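Local coordinates for C2 toxin component I (Clostridium botulinum, PDB 2J3X), which acts as the enzymatic ADP-ribosyltransferase component of the binary C2 toxin and, as in related clostridial toxins, probably modifies actin, at residues K52-S57 and F144-L149; Q189-I194 and G213-E218. The protein carries 2 engineered substitutions. All blocks are in the same frame, centred on the assembly; numbering follows the deposited sequence. Where two conformers were deposited one is given.

Contact 1: K52-S57 and F144-L149. With GOL (glycerol), chain H.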
ATOM      1  N   LYS A  52       9.424 -13.224   7.854  1.00 19.69           N
ATOM      2  CA  LYS A  52       8.989 -12.639   9.122  1.00 19.22           C
ATOM      3  C   LYS A  52       9.265 -11.122   9.171  1.00 18.33           C
ATOM      4  O   LYS A  52       8.397 -10.300   9.593  1.00 16.15           O
ATOM      5  CB  LYS A  52       9.675 -13.369  10.277  1.00 20.29           C
ATOM      6  CG  LYS A  52       9.301 -12.844  11.670  1.00 25.78           C
ATOM      7  CD  LYS A  52      10.438 -12.113  12.364  1.00 33.75           C
ATOM      8  CE  LYS A  52      11.057 -13.014  13.412  1.00 37.58           C
ATOM      9  NZ  LYS A  52      12.427 -12.542  13.761  1.00 41.55           N
ATOM     10  N   ILE A  53      10.502 -10.755   8.827  1.00 16.76           N
ATOM     11  CA  ILE A  53      10.907  -9.350   8.844  1.00 17.30           C
ATOM     12  C   ILE A  53      10.161  -8.537   7.773  1.00 14.76           C
ATOM     13  O   ILE A  53       9.756  -7.379   8.030  1.00 14.75           O
ATOM     14  CB  ILE A  53      12.461  -9.255   8.652  1.00 18.47           C
ATOM     15  CG1 ILE A  53      13.162  -9.557   9.984  1.00 21.41           C
ATOM     16  CG2 ILE A  53      12.912  -7.884   8.160  1.00 23.51           C
ATOM     17  CD1 ILE A  53      12.791  -8.525  11.204  1.00 23.45           C
ATOM     18  N   ASP A  54       9.940  -9.129   6.592  1.00 13.24           N
ATOM     19  CA  ASP A  54       9.176  -8.422   5.553  1.00 14.08           C
ATOM     20  C   ASP A  54       7.762  -8.144   6.046  1.00 13.09           C
ATOM     21  O   ASP A  54       7.249  -7.045   5.884  1.00 12.82           O
ATOM     22  CB  ASP A  54       9.114  -9.227   4.213  1.00 12.78           C
ATOM     23  CG  ASP A  54      10.383  -9.023   3.332  1.00 16.24           C
ATOM     24  OD1 ASP A  54      11.107  -8.035   3.509  1.00 18.96           O
ATOM     25  OD2 ASP A  54      10.627  -9.833   2.414  1.00 17.54           O
ATOM     26  N   ASN A  55       7.129  -9.156   6.635  1.00 12.30           N
ATOM     27  CA  ASN A  55       5.769  -8.956   7.171  1.00 12.50           C
ATOM     28  C   ASN A  55       5.756  -7.930   8.285  1.00 11.20           C
ATOM     29  O   ASN A  55       4.872  -7.079   8.359  1.00 11.10           O
ATOM     30  CB  ASN A  55       5.262 -10.298   7.700  1.00 13.49           C
ATOM     31  CG  ASN A  55       4.827 -11.236   6.596  1.00 15.14           C
ATOM     32  OD1 ASN A  55       4.608 -10.841   5.451  1.00 16.43           O
ATOM     33  ND2 ASN A  55       4.637 -12.493   6.960  1.00 19.28           N
ATOM     34  N   PHE A  56       6.747  -7.990   9.161  1.00 11.68           N
ATOM     35  CA  PHE A  56       6.871  -7.026  10.252  1.00 11.06           C
ATOM     36  C   PHE A  56       7.046  -5.598   9.681  1.00 11.58           C
ATOM     37  O   PHE A  56       6.490  -4.634  10.209  1.00  9.69           O
ATOM     38  CB  PHE A  56       8.026  -7.428  11.186  1.00 13.43           C
ATOM     39  CG  PHE A  56       8.076  -6.622  12.467  1.00 13.49           C
ATOM     40  CD1 PHE A  56       7.247  -6.934  13.543  1.00 18.63           C
ATOM     41  CD2 PHE A  56       8.884  -5.496  12.544  1.00 15.09           C
ATOM     42  CE1 PHE A  56       7.273  -6.161  14.727  1.00 18.36           C
ATOM     43  CE2 PHE A  56       8.899  -4.715  13.704  1.00 11.60           C
ATOM     44  CZ  PHE A  56       8.119  -5.041  14.796  1.00 15.92           C
ATOM     45  N   SER A  57       7.870  -5.457   8.646  1.00 11.41           N
ATOM     46  CA  SER A  57       8.110  -4.140   8.047  1.00 10.97           C
ATOM     47  C   SER A  57       6.833  -3.547   7.455  1.00  9.61           C
ATOM     48  O   SER A  57       6.661  -2.312   7.396  1.00  9.89           O
ATOM     49  CB  SER A  57       9.262  -4.184   7.002  1.00  9.94           C
ATOM     50  OG  SER A  57       8.828  -4.773   5.750  1.00 10.39           O
ATOM     51  N   PHE A 144       4.598  -3.069   0.319  1.00  9.97           N
ATOM     52  CA  PHE A 144       4.840  -2.374   1.585  1.00  9.60           C
ATOM     53  C   PHE A 144       6.164  -2.730   2.235  1.00  9.98           C
ATOM     54  O   PHE A 144       6.802  -1.852   2.841  1.00 11.41           O
ATOM     55  CB  PHE A 144       3.670  -2.650   2.552  1.00 10.51           C
ATOM     56  CG  PHE A 144       2.352  -2.258   1.991  1.00  8.00           C
ATOM     57  CD1 PHE A 144       2.027  -0.902   1.732  1.00  9.62           C
ATOM     58  CD2 PHE A 144       1.399  -3.251   1.717  1.00  9.56           C
ATOM     59  CE1 PHE A 144       0.732  -0.559   1.218  1.00  8.16           C
ATOM     60  CE2 PHE A 144       0.127  -2.926   1.204  1.00 11.56           C
ATOM     61  CZ  PHE A 144      -0.197  -1.583   0.940  1.00  8.67           C
ATOM     62  N   SER A 145       6.617  -3.967   2.059  1.00  9.56           N
ATOM     63  CA  SER A 145       7.858  -4.434   2.670  1.00 10.93           C
ATOM     64  C   SER A 145       9.000  -4.058   1.727  1.00 11.13           C
ATOM     65  O   SER A 145       8.769  -3.420   0.710  1.00 11.23           O
ATOM     66  CB  SER A 145       7.857  -5.957   2.862  1.00 11.30           C
ATOM     67  OG  SER A 145       7.747  -6.609   1.577  1.00 13.18           O
ATOM     68  N   PHE A 146      10.220  -4.427   2.108  1.00 12.60           N
ATOM     69  CA  PHE A 146      11.343  -4.379   1.162  1.00 12.53           C
ATOM     70  C   PHE A 146      10.932  -5.204  -0.049  1.00 13.67           C
ATOM     71  O   PHE A 146      10.192  -6.201   0.096  1.00 13.90           O
ATOM     72  CB  PHE A 146      12.551  -5.032   1.800  1.00 11.59           C
ATOM     73  CG  PHE A 146      12.938  -4.372   3.082  1.00 10.34           C
ATOM     74  CD1 PHE A 146      13.518  -3.079   3.074  1.00 10.12           C
ATOM     75  CD2 PHE A 146      12.649  -5.003   4.292  1.00 10.50           C
ATOM     76  CE1 PHE A 146      13.887  -2.434   4.293  1.00 11.65           C
ATOM     77  CE2 PHE A 146      13.012  -4.380   5.518  1.00 12.33           C
ATOM     78  CZ  PHE A 146      13.626  -3.117   5.522  1.00 10.65           C
ATOM     79  N   ILE A 147      11.432  -4.818  -1.209  1.00 13.52           N
ATOM     80  CA  ILE A 147      11.141  -5.521  -2.448  1.00 14.62           C
ATOM     81  C   ILE A 147      12.422  -6.233  -2.890  1.00 14.46           C
ATOM     82  O   ILE A 147      13.545  -5.736  -2.639  1.00 14.20           O
ATOM     83  CB  ILE A 147      10.550  -4.523  -3.484  1.00 14.00           C
ATOM     84  CG1 ILE A 147       9.905  -5.217  -4.673  1.00 16.38           C
ATOM     85  CG2 ILE A 147      11.600  -3.494  -3.910  1.00 14.75           C
ATOM     86  CD1 ILE A 147       9.255  -4.214  -5.669  1.00 17.82           C
ATOM     87  N   SER A 148      12.278  -7.444  -3.434  1.00 14.17           N
ATOM     88  CA  SER A 148      13.439  -8.233  -3.864  1.00 15.46           C
ATOM     89  C   SER A 148      13.433  -8.268  -5.374  1.00 15.32           C
ATOM     90  O   SER A 148      12.369  -8.367  -5.970  1.00 15.27           O
ATOM     91  CB  SER A 148      13.327  -9.653  -3.345  1.00 15.54           C
ATOM     92  OG  SER A 148      13.405  -9.691  -1.914  1.00 17.67           O
ATOM     93  N   LEU A 149      14.600  -8.165  -6.004  1.00 13.57           N
ATOM     94  CA  LEU A 149      14.684  -8.248  -7.464  1.00 13.15           C
ATOM     95  C   LEU A 149      15.532  -9.467  -7.813  1.00 13.09           C
ATOM     96  O   LEU A 149      16.772  -9.409  -7.640  1.00 13.07           O
ATOM     97  CB  LEU A 149      15.337  -6.993  -8.029  1.00 13.12           C
ATOM     98  CG  LEU A 149      15.359  -6.966  -9.568  1.00 12.71           C
ATOM     99  CD1 LEU A 149      14.063  -6.432 -10.248  1.00 13.33           C
ATOM    100  CD2 LEU A 149      16.570  -6.108 -10.078  1.00 13.98           C
TER
HETATM  101  C1  GOL H1438       3.354  -8.012   2.624  1.00 43.81           C
HETATM  102  O1  GOL H1438       4.394  -8.070   3.576  1.00 45.60           O
HETATM  103  C2  GOL H1438       3.514  -6.695   1.908  1.00 41.68           C
HETATM  104  O2  GOL H1438       4.797  -6.490   1.379  1.00 40.95           O
HETATM  105  C3  GOL H1438       2.676  -6.678   0.679  1.00 39.00           C
HETATM  106  O3  GOL H1438       3.235  -5.520   0.156  1.00 25.07           O
HETATM  107  O   HOH W   1      11.123  -8.726  -0.376  1.00 19.46           O

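Contact 2: Q189-I194 and G213-E218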
ATOM      1  N   GLN A 189      11.609  -0.295   1.256  1.00 11.63           N
ATOM      2  CA  GLN A 189      10.192  -0.500   1.406  1.00 11.15           C
ATOM      3  C   GLN A 189       9.424   0.541   0.575  1.00 12.09           C
ATOM      4  O   GLN A 189       9.905   1.670   0.327  1.00 11.13           O
ATOM      5  CB  GLN A 189       9.822  -0.181   2.863  1.00 10.96           C
ATOM      6  CG  GLN A 189      10.402  -1.150   3.898  1.00 10.41           C
ATOM      7  CD  GLN A 189       9.672  -1.001   5.229  1.00 11.84           C
ATOM      8  OE1 GLN A 189      10.309  -0.735   6.231  1.00 12.27           O
ATOM      9  NE2 GLN A 189       8.318  -1.175   5.239  1.00 10.39           N
ATOM     10  N   GLY A 190       8.199   0.171   0.179  1.00 12.27           N
ATOM     11  CA  GLY A 190       7.250   1.160  -0.305  1.00 11.16           C
ATOM     12  C   GLY A 190       7.290   1.514  -1.790  1.00 11.36           C
ATOM     13  O   GLY A 190       6.728   2.532  -2.201  1.00 12.36           O
ATOM     14  N   PHE A 191       7.948   0.687  -2.599  1.00 11.59           N
ATOM     15  CA  PHE A 191       7.841   0.880  -4.036  1.00 10.10           C
ATOM     16  C   PHE A 191       6.568   0.252  -4.516  1.00 10.91           C
ATOM     17  O   PHE A 191       6.097  -0.732  -3.917  1.00 11.39           O
ATOM     18  CB  PHE A 191       8.999   0.192  -4.785  1.00 12.39           C
ATOM     19  CG  PHE A 191      10.295   0.960  -4.722  1.00 12.59           C
ATOM     20  CD1 PHE A 191      10.398   2.183  -5.359  1.00 14.25           C
ATOM     21  CD2 PHE A 191      11.396   0.448  -4.028  1.00 11.55           C
ATOM     22  CE1 PHE A 191      11.581   2.933  -5.294  1.00 17.29           C
ATOM     23  CE2 PHE A 191      12.606   1.191  -3.945  1.00 13.16           C
ATOM     24  CZ  PHE A 191      12.673   2.422  -4.604  1.00 15.67           C
ATOM     25  N   SER A 192       6.084   0.747  -5.653  1.00  9.35           N
ATOM     26  CA  SER A 192       4.963   0.136  -6.337  1.00 11.27           C
ATOM     27  C   SER A 192       5.389  -0.340  -7.714  1.00 11.36           C
ATOM     28  O   SER A 192       6.410   0.116  -8.245  1.00 11.02           O
ATOM     29  CB  SER A 192       3.822   1.136  -6.533  1.00 10.78           C
ATOM     30  OG  SER A 192       3.312   1.510  -5.248  1.00 12.63           O
ATOM     31  N   ILE A 193       4.583  -1.238  -8.255  1.00 10.82           N
ATOM     32  CA  ILE A 193       4.765  -1.672  -9.652  1.00 12.70           C
ATOM     33  C   ILE A 193       3.506  -1.252 -10.406  1.00 11.95           C
ATOM     34  O   ILE A 193       2.396  -1.441  -9.908  1.00 10.43           O
ATOM     35  CB  ILE A 193       4.968  -3.171  -9.730  1.00 13.43           C
ATOM     36  CG1 ILE A 193       6.386  -3.537  -9.297  1.00 19.85           C
ATOM     37  CG2 ILE A 193       4.930  -3.636 -11.193  1.00 16.32           C
ATOM     38  CD1 ILE A 193       7.504  -3.188 -10.425  1.00 21.54           C
ATOM     39  N   ILE A 194       3.700  -0.683 -11.598  1.00 10.63           N
ATOM     40  CA  ILE A 194       2.629  -0.370 -12.530  1.00 11.86           C
ATOM     41  C   ILE A 194       2.791  -1.286 -13.771  1.00 11.13           C
ATOM     42  O   ILE A 194       3.722  -1.101 -14.573  1.00 11.38           O
ATOM     43  CB  ILE A 194       2.707   1.077 -12.968  1.00 11.33           C
ATOM     44  CG1 ILE A 194       2.602   2.024 -11.765  1.00 14.13           C
ATOM     45  CG2 ILE A 194       1.552   1.380 -13.972  1.00 12.25           C
ATOM     46  CD1 ILE A 194       2.833   3.508 -12.143  1.00 14.59           C
ATOM     47  N   GLY A 213       6.614  -4.405 -15.776  1.00 12.19           N
ATOM     48  CA  GLY A 213       6.117  -3.338 -14.870  1.00 13.64           C
ATOM     49  C   GLY A 213       7.101  -2.223 -14.679  1.00 14.99           C
ATOM     50  O   GLY A 213       8.329  -2.444 -14.750  1.00 15.72           O
ATOM     51  N   SER A 214       6.590  -1.029 -14.388  1.00 14.47           N
ATOM     52  CA  SER A 214       7.475   0.098 -14.063  1.00 15.36           C
ATOM     53  C   SER A 214       7.523   0.235 -12.581  1.00 14.59           C
ATOM     54  O   SER A 214       6.492   0.196 -11.932  1.00 13.63           O
ATOM     55  CB  SER A 214       6.941   1.471 -14.582  1.00 15.95           C
ATOM     56  OG  SER A 214       6.853   1.424 -15.969  1.00 28.42           O
ATOM     57  N   LEU A 215       8.716   0.419 -12.046  1.00 13.86           N
ATOM     58  CA  LEU A 215       8.870   0.649 -10.624  1.00 14.83           C
ATOM     59  C   LEU A 215       8.508   2.092 -10.344  1.00 14.17           C
ATOM     60  O   LEU A 215       9.054   2.995 -11.003  1.00 15.35           O
ATOM     61  CB  LEU A 215      10.334   0.399 -10.241  1.00 15.41           C
ATOM     62  CG  LEU A 215      10.683   0.221  -8.783  1.00 17.62           C
ATOM     63  CD1 LEU A 215      10.094  -1.085  -8.283  1.00 16.21           C
ATOM     64  CD2 LEU A 215      12.248   0.215  -8.683  1.00 17.65           C
ATOM     65  N   SER A 216       7.645   2.338  -9.366  1.00 13.99           N
ATOM     66  CA  SER A 216       7.171   3.695  -9.130  0.50 13.88           C
ATOM     67  C   SER A 216       7.064   3.975  -7.638  1.00 13.85           C
ATOM     68  O   SER A 216       7.217   3.070  -6.832  1.00 13.43           O
ATOM     69  CB  SER A 216       5.830   3.935  -9.851  0.50 14.84           C
ATOM     70  OG  SER A 216       5.742   3.229 -11.093  0.50 16.70           O
ATOM     71  N   GLN A 217       6.801   5.231  -7.282  1.00 14.16           N
ATOM     72  CA  GLN A 217       6.666   5.570  -5.866  1.00 16.63           C
ATOM     73  C   GLN A 217       5.443   6.410  -5.720  1.00 15.41           C
ATOM     74  O   GLN A 217       5.416   7.533  -6.243  1.00 17.76           O
ATOM     75  CB  GLN A 217       7.864   6.410  -5.422  1.00 18.61           C
ATOM     76  CG  GLN A 217       9.051   5.598  -5.095  1.00 25.21           C
ATOM     77  CD  GLN A 217      10.286   6.483  -4.966  1.00 32.37           C
ATOM     78  OE1 GLN A 217      10.770   7.067  -5.957  1.00 33.81           O
ATOM     79  NE2 GLN A 217      10.797   6.584  -3.745  1.00 36.44           N
ATOM     80  N   GLU A 218       4.393   5.864  -5.090  1.00 13.65           N
ATOM     81  CA  GLU A 218       3.156   6.578  -4.985  1.00 11.32           C
ATOM     82  C   GLU A 218       3.238   7.374  -3.676  1.00 11.89           C
ATOM     83  O   GLU A 218       3.654   6.823  -2.648  1.00 11.60           O
ATOM     84  CB  GLU A 218       1.981   5.567  -4.885  1.00 10.73           C
ATOM     85  CG  GLU A 218       0.651   6.286  -4.874  1.00 11.77           C
ATOM     86  CD  GLU A 218      -0.484   5.247  -4.881  1.00 14.08           C
ATOM     87  OE1 GLU A 218      -0.281   4.113  -4.368  1.00 15.78           O
ATOM     88  OE2 GLU A 218      -1.568   5.594  -5.366  1.00 14.34           O
TER
HETATM   89  O   HOH W   2       4.688   3.320  -3.831  1.00 10.96           O

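Contact 1: K52-S57 and F144-L149
Phe146 meets Asp54 and Ser57 where helix 47-59 lies against the chain joining strands 141-143 and 147-150, in the first of two tandem ADP-ribosyltransferase-like regions. The closest backbones are those of Asp54 and Ser145, and no direct hydrogen bond spans the two segments. Asp54 brings its carboxylate to the rim of the Phe146 ring: Asp54 OD1 stands 3.5 Å from Phe146 CD2, close to the ring plane, with carboxylate and ring turned 46° against each other. Farther round the ring, Ser57 CB packs on Phe146 CE2 at 4.0 Å, approaching obliquely. Ile85 and Leu89 of helix 77-90 also pack on this ring.

Ser57 carries its OG between the backbone N and the carbonyl carbon (chi1 77°), which turns the hydroxyl back along the helix, where Ser57 OG donates to Asp54 O at 2.8 Å. Ser57 OG also lies against the other segment, 3.2 Å from Ser145 CA. The polar link is instead indirect: one water donates both to Asp54 OD2 and, at 2.7 Å, to Phe146 O. That carbonyl is gripped twice, since Ser145 OG also donates to Phe146 O at 2.9 Å.

A glycerol, probably from the crystallisation liquor, lies beside the junction. It binds Asn55 OD1 weakly through O1, while glycerol O3 accepts from Phe144 N at 2.8 Å. Glycerol O2 accepts from Ser145 N and in turn donates to Ser145 OG at 3.0 Å.

Contact 2: Q189-I194 and G213-E218
Gly213 meets Ile194 partway along a beta hairpin of strands 191-203 and 206-216, whose short segments run antiparallel at 153°. Gly213 CA comes to 3.3 Å from Ile194 O, a CA-H...O contact, and lies against the CG2 branch of Ile193. Ser214 then forms a hydrogen-bonded pair with Ile194: Ser214 N donates to Ile194 O and Ile194 N to Ser214 O, the latter at 2.9 Å. The Ser214 hydroxyl is bound by Glu196.

Leu215 faces Ile193 in a non-hydrogen-bonded pair. With CG anti to the backbone N (chi1 -164°), the side chain splits its branches: Leu215 CD1 touches Ile193 CD1 at 4.0 Å and Phe191 CB at 3.9 Å, while CD2 sits over one face of the Phe191 ring, offset toward its rim. At Ser216 the pairing becomes hydrogen-bonded again, and Ser192 N donates to Ser216 O at 2.8 Å. This carbonyl oxygen also lies at the edge of the Phe191 ring, in its plane. Gln217 runs alongside that ring, pointing the same way, with Gln217 CG 3.7 Å from Phe191 CE1. Glu218 is joined through water: its N donates to a molecule that donates to Gly190 O at 2.7 Å and bonds Ser192 OG at 2.7 Å. The Ser192 hydroxyl is also hydrogen-bonded to Thr142 OG1 of strand 141-143. The Glu218 carboxylate forms a salt bridge with Arg368.

In the mixed sheet, strand 191-203 is flanked by strand 141-143, through backbone hydrogen bonds of Phe191 with Lys143 and of Ile193 with Tyr141, while Gly213 is backbone hydrogen-bonded to Lys165 of strand 162-168, onto which Leu215 packs at Thr166 and Val168.

Contact 1 closes before contact 2 opens along the chain, and their centres lie about 14 Å apart. Gln189 joins them directly: Gln189 NE2 is 2.9 Å from both Phe144 O and Ser57 O, each a probable hydrogen bond, so one amide reaches both segments of contact 1. Both contacts reach the same mixed sheet, contact 1 through strand 147-150 and contact 2 through strands 191-203 and 206-216. The 144-146 connection leads from strand 141-143, beside the hairpin, to strand 147-150, and helix 47-59 packs on the connection itself. All four segments belong to the first of the two ADP-ribosyltransferase-like regions, where they tie a helix and a hairpin to one sheet.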